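Local coordinates for p800 reaction center core protein (Heliobacterium modesticaldum, PDB 5V8K) that forms the homodimeric core of a photosynthetic reaction center, carrying bacteriochlorophyll g pigments and binding a 4Fe-4S cluster, at residues A[160-165]-A[228-233]. Residues are numbered along the deposited sequence; the frame is centred on the assembly and turned at random.
With GBF (Bacteriochlorophyll g), chain Q.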
ATOM      1  N   ILE A 160      23.755 -42.978   3.108  1.00 70.59           N
ATOM      2  CA  ILE A 160      22.675 -42.910   2.137  1.00 65.74           C
ATOM      3  C   ILE A 160      23.231 -43.195   0.754  1.00 65.60           C
ATOM      4  O   ILE A 160      24.184 -42.548   0.299  1.00 65.62           O
ATOM      5  CB  ILE A 160      21.987 -41.544   2.191  1.00 62.69           C
ATOM      6  CG1 ILE A 160      21.252 -41.381   3.523  1.00 62.13           C
ATOM      7  CG2 ILE A 160      21.023 -41.386   1.032  1.00 59.58           C
ATOM      8  CD1 ILE A 160      20.951 -39.927   3.869  1.00 59.90           C
ATOM      9  N   THR A 161      22.658 -44.189   0.074  1.00 59.97           N
ATOM     10  CA  THR A 161      22.965 -44.555  -1.276  1.00 62.22           C
ATOM     11  C   THR A 161      21.664 -44.581  -2.061  1.00 59.28           C
ATOM     12  O   THR A 161      20.580 -44.510  -1.461  1.00 60.85           O
ATOM     13  CB  THR A 161      23.634 -45.939  -1.341  1.00 62.91           C
ATOM     14  OG1 THR A 161      22.673 -46.927  -0.962  1.00 63.35           O
ATOM     15  CG2 THR A 161      24.793 -46.010  -0.379  1.00 64.28           C
ATOM     16  N   PRO A 162      21.716 -44.656  -3.388  1.00 57.99           N
ATOM     17  CA  PRO A 162      20.467 -44.894  -4.133  1.00 59.01           C
ATOM     18  C   PRO A 162      19.747 -46.150  -3.680  1.00 59.93           C
ATOM     19  O   PRO A 162      18.513 -46.151  -3.588  1.00 57.28           O
ATOM     20  CB  PRO A 162      20.939 -44.981  -5.589  1.00 57.81           C
ATOM     21  CG  PRO A 162      22.145 -44.146  -5.631  1.00 57.83           C
ATOM     22  CD  PRO A 162      22.837 -44.380  -4.304  1.00 59.24           C
ATOM     23  N   ALA A 163      20.490 -47.212  -3.361  1.00 61.57           N
ATOM     24  CA  ALA A 163      19.872 -48.470  -2.960  1.00 62.44           C
ATOM     25  C   ALA A 163      19.122 -48.365  -1.635  1.00 61.80           C
ATOM     26  O   ALA A 163      18.071 -48.995  -1.478  1.00 61.90           O
ATOM     27  CB  ALA A 163      20.929 -49.556  -2.863  1.00 67.71           C
ATOM     28  N   THR A 164      19.657 -47.626  -0.649  1.00 59.39           N
ATOM     29  CA  THR A 164      18.946 -47.504   0.626  1.00 60.02           C
ATOM     30  C   THR A 164      17.769 -46.560   0.508  1.00 58.27           C
ATOM     31  O   THR A 164      16.793 -46.698   1.252  1.00 56.47           O
ATOM     32  CB  THR A 164      19.858 -47.012   1.763  1.00 60.45           C
ATOM     33  OG1 THR A 164      20.378 -45.704   1.454  1.00 57.86           O
ATOM     34  CG2 THR A 164      20.991 -47.976   1.989  1.00 61.53           C
ATOM     35  N   MET A 165      17.845 -45.596  -0.405  1.00 57.91           N
ATOM     36  CA  MET A 165      16.702 -44.724  -0.627  1.00 55.98           C
ATOM     37  C   MET A 165      15.568 -45.494  -1.285  1.00 57.38           C
ATOM     38  O   MET A 165      14.393 -45.244  -1.001  1.00 56.74           O
ATOM     39  CB  MET A 165      17.112 -43.525  -1.476  1.00 54.65           C
ATOM     40  CG  MET A 165      16.022 -42.557  -1.720  1.00 52.75           C
ATOM     41  SD  MET A 165      15.389 -41.835  -0.191  1.00 52.30           S
ATOM     42  CE  MET A 165      16.703 -40.637   0.138  1.00 51.30           C
ATOM     43  N   PRO A 228      22.283 -34.207  -4.938  1.00 50.74           N
ATOM     44  CA  PRO A 228      21.983 -33.840  -6.338  1.00 50.41           C
ATOM     45  C   PRO A 228      21.070 -34.818  -7.081  1.00 52.49           C
ATOM     46  O   PRO A 228      20.474 -34.410  -8.078  1.00 49.02           O
ATOM     47  CB  PRO A 228      23.365 -33.772  -7.003  1.00 51.49           C
ATOM     48  CG  PRO A 228      24.311 -34.473  -6.086  1.00 54.29           C
ATOM     49  CD  PRO A 228      23.721 -34.318  -4.683  1.00 51.42           C
ATOM     50  N   GLN A 229      20.920 -36.066  -6.635  1.00 48.03           N
ATOM     51  CA  GLN A 229      19.998 -36.988  -7.270  1.00 48.39           C
ATOM     52  C   GLN A 229      18.939 -37.538  -6.344  1.00 49.28           C
ATOM     53  O   GLN A 229      17.808 -37.754  -6.793  1.00 51.95           O
ATOM     54  CB  GLN A 229      20.759 -38.182  -7.884  1.00 53.69           C
ATOM     55  CG  GLN A 229      21.709 -37.806  -9.004  1.00 50.44           C
ATOM     56  CD  GLN A 229      23.145 -37.597  -8.533  1.00 56.28           C
ATOM     57  OE1 GLN A 229      23.616 -38.228  -7.581  1.00 60.91           O
ATOM     58  NE2 GLN A 229      23.851 -36.704  -9.215  1.00 51.47           N
ATOM     59  N   LEU A 230      19.270 -37.755  -5.070  1.00 47.34           N
ATOM     60  CA  LEU A 230      18.379 -38.341  -4.085  1.00 47.24           C
ATOM     61  C   LEU A 230      17.706 -37.295  -3.210  1.00 47.55           C
ATOM     62  O   LEU A 230      16.952 -37.654  -2.294  1.00 47.22           O
ATOM     63  CB  LEU A 230      19.160 -39.336  -3.206  1.00 53.11           C
ATOM     64  CG  LEU A 230      19.952 -40.429  -3.951  1.00 52.44           C
ATOM     65  CD1 LEU A 230      20.697 -41.308  -2.977  1.00 52.66           C
ATOM     66  CD2 LEU A 230      19.002 -41.284  -4.799  1.00 51.49           C
ATOM     67  N   GLY A 231      17.959 -36.019  -3.472  1.00 43.80           N
ATOM     68  CA  GLY A 231      17.357 -34.924  -2.721  1.00 41.69           C
ATOM     69  C   GLY A 231      16.963 -33.802  -3.659  1.00 42.42           C
ATOM     70  O   GLY A 231      16.862 -34.015  -4.859  1.00 43.24           O
ATOM     71  N   PHE A 232      16.769 -32.595  -3.160  1.00 41.11           N
ATOM     72  CA  PHE A 232      16.306 -31.495  -3.987  1.00 40.81           C
ATOM     73  C   PHE A 232      17.431 -30.771  -4.699  1.00 41.53           C
ATOM     74  O   PHE A 232      17.182 -29.757  -5.359  1.00 41.69           O
ATOM     75  CB  PHE A 232      15.490 -30.520  -3.132  1.00 41.40           C
ATOM     76  CG  PHE A 232      14.326 -31.148  -2.496  1.00 38.70           C
ATOM     77  CD1 PHE A 232      13.155 -31.316  -3.212  1.00 38.13           C
ATOM     78  CD2 PHE A 232      14.395 -31.595  -1.191  1.00 41.32           C
ATOM     79  CE1 PHE A 232      12.061 -31.917  -2.637  1.00 43.15           C
ATOM     80  CE2 PHE A 232      13.315 -32.190  -0.607  1.00 40.36           C
ATOM     81  CZ  PHE A 232      12.144 -32.364  -1.338  1.00 43.59           C
ATOM     82  N   GLY A 233      18.664 -31.265  -4.596  1.00 43.09           N
ATOM     83  CA  GLY A 233      19.748 -30.746  -5.424  1.00 41.86           C
ATOM     84  C   GLY A 233      19.565 -30.983  -6.915  1.00 43.24           C
ATOM     85  O   GLY A 233      20.336 -30.439  -7.723  1.00 45.32           O
TER
HETATM   86 MG   GBF Q1015       9.825 -40.430  -2.243  1.00 50.80          MG
HETATM   87  CHA GBF Q1015      10.512 -39.320  -5.479  1.00 44.35           C
HETATM   88  CHB GBF Q1015      12.695 -39.182  -1.233  1.00 44.92           C
HETATM   89  CHC GBF Q1015       8.583 -40.966   0.928  1.00 46.64           C
HETATM   90  CHD GBF Q1015       6.760 -41.736  -3.568  1.00 46.60           C
HETATM   91  NA  GBF Q1015      11.260 -39.422  -3.150  1.00 44.52           N
HETATM   92  C1A GBF Q1015      11.499 -39.032  -4.400  1.00 44.00           C
HETATM   93  C2A GBF Q1015      12.550 -37.980  -4.559  1.00 50.64           C
HETATM   94  C3A GBF Q1015      13.459 -38.512  -3.449  1.00 48.47           C
HETATM   95  C4A GBF Q1015      12.413 -39.079  -2.550  1.00 44.47           C
HETATM   96  CMA GBF Q1015      14.446 -39.593  -3.863  1.00 51.69           C
HETATM   97  CAA GBF Q1015      11.921 -36.611  -4.290  1.00 51.06           C
HETATM   98  CBA GBF Q1015      12.892 -35.538  -3.860  1.00 53.55           C
HETATM   99  CGA GBF Q1015      13.056 -35.512  -2.358  1.00 54.49           C
HETATM  100  O1A GBF Q1015      14.171 -35.354  -1.882  1.00 57.77           O
HETATM  101  O2A GBF Q1015      11.992 -35.990  -1.487  1.00 53.43           O
HETATM  102  NB  GBF Q1015      10.540 -40.013  -0.390  1.00 48.07           N
HETATM  103  C1B GBF Q1015      11.796 -39.641  -0.138  1.00 45.43           C
HETATM  104  C2B GBF Q1015      12.025 -39.752   1.237  1.00 50.08           C
HETATM  105  C3B GBF Q1015      10.852 -40.241   1.807  1.00 46.46           C
HETATM  106  C4B GBF Q1015       9.959 -40.416   0.750  1.00 50.87           C
HETATM  107  CMB GBF Q1015      13.318 -39.392   1.921  1.00 46.13           C
HETATM  108  CAB GBF Q1015      10.548 -40.533   3.227  1.00 47.24           C
HETATM  109  CBB GBF Q1015      11.350 -40.494   4.267  1.00 47.80           C
HETATM  110  NC  GBF Q1015       8.079 -41.204  -1.515  1.00 50.41           N
HETATM  111  C1C GBF Q1015       7.725 -41.326  -0.228  1.00 46.67           C
HETATM  112  C2C GBF Q1015       6.432 -41.896   0.251  1.00 47.91           C
HETATM  113  C3C GBF Q1015       6.035 -42.034  -1.150  1.00 47.21           C
HETATM  114  C4C GBF Q1015       6.961 -41.664  -2.112  1.00 48.94           C
HETATM  115  CMC GBF Q1015       6.693 -43.240   0.945  1.00 49.25           C
HETATM  116  CAC GBF Q1015       4.723 -42.575  -1.552  1.00 47.78           C
HETATM  117  CBC GBF Q1015       3.670 -42.977  -0.547  1.00 48.54           C
HETATM  118  ND  GBF Q1015       8.806 -40.586  -3.976  1.00 49.11           N
HETATM  119  C1D GBF Q1015       7.700 -41.095  -4.477  1.00 45.79           C
HETATM  120  C2D GBF Q1015       7.334 -40.973  -6.043  1.00 49.60           C
HETATM  121  C3D GBF Q1015       8.534 -40.270  -6.243  1.00 48.52           C
HETATM  122  C4D GBF Q1015       9.363 -40.036  -5.123  1.00 44.72           C
HETATM  123  CMD GBF Q1015       6.193 -41.438  -6.909  1.00 52.07           C
HETATM  124  CAD GBF Q1015       9.253 -39.675  -7.399  1.00 50.18           C
HETATM  125  OBD GBF Q1015       9.023 -39.527  -8.651  1.00 56.17           O
HETATM  126  CBD GBF Q1015      10.466 -38.972  -6.908  1.00 45.71           C
HETATM  127  CGD GBF Q1015      11.713 -39.379  -7.653  1.00 46.62           C
HETATM  128  O1D GBF Q1015      12.468 -40.272  -7.307  1.00 46.92           O
HETATM  129  O2D GBF Q1015      12.069 -38.667  -8.826  1.00 50.04           O
HETATM  130  CED GBF Q1015      13.254 -39.113  -9.513  1.00 47.64           C
HETATM  131  C1  GBF Q1015      12.104 -35.774  -0.070  1.00 41.12           C
HETATM  132  C2  GBF Q1015      10.921 -36.398   0.622  1.00 41.71           C
HETATM  133  C3  GBF Q1015      10.196 -35.783   1.556  1.00 45.13           C
HETATM  134  C4  GBF Q1015      10.562 -34.405   2.010  1.00 39.87           C
HETATM  135  C5  GBF Q1015       8.997 -36.484   2.159  1.00 47.60           C
HETATM  136  C6  GBF Q1015       7.741 -35.785   1.662  1.00 47.72           C
HETATM  137  C7  GBF Q1015       6.508 -36.464   2.214  1.00 47.84           C
HETATM  138  C8  GBF Q1015       5.963 -36.150   3.409  1.00 48.42           C
HETATM  139  C9  GBF Q1015       6.562 -35.084   4.280  1.00 49.10           C
HETATM  140  C10 GBF Q1015       4.718 -36.834   3.947  1.00 51.95           C
HETATM  141  C11 GBF Q1015       4.061 -37.810   2.968  1.00 48.60           C
HETATM  142  C12 GBF Q1015       2.762 -38.306   3.563  1.00 50.67           C
HETATM  143  C13 GBF Q1015       2.296 -39.544   3.374  1.00 54.00           C
HETATM  144  C14 GBF Q1015       3.033 -40.552   2.543  1.00 52.20           C
HETATM  145  C15 GBF Q1015       0.995 -39.948   4.000  1.00 46.63           C
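Leu230 pushes its CD1 methyl against the peptide joining Thr161 to Pro162, 3.5 Å from Pro162 N. No hydrogen bond crosses between the segments, and Leu230 gives 109 of the 186 Å² they bury, so apolar packing is their main direct link. The Leu230 side chain runs roughly at right angles to the Pro162 ring, Leu230 CD1 lying 4.0 Å from Pro162 CD, and slides antiparallel past Ile160, whose CG2 also meets Leu230 CD1. Met165 adds its CE methyl beside Leu230 O, an oxygen that accepts a hydrogen bond from Trp225.

Hydrogen bonds within 160-165 fix the first turn of helix 162-186, whose start Leu230 packs against. Thr164 N donates to OG1 of Thr161, the N-cap residue. Thr161 N returns an almost straight bond (175°) to Thr164 OG1, completing a capping box.

Pigment contacts extend the packing. With CG anti to the backbone N (chi1 -178°) and the chain bent beyond it, Met165 brings SD to 3.8 Å from the bacteriochlorophyll g methyl CMB. Gly231 CA sits 3.3 Å from the ester carbonyl oxygen O1A of the bacteriochlorophyll, and one face of the Phe232 ring lies against the same ester, Phe232 CZ to CGA 3.4 Å. Replacing Phe232 with an alanine would remove the ring, and the ester is likely to lose its flat support and shift. The capped start of helix 162-186 and the loop before helix 234-240 thus line part of a bacteriochlorophyll g pocket.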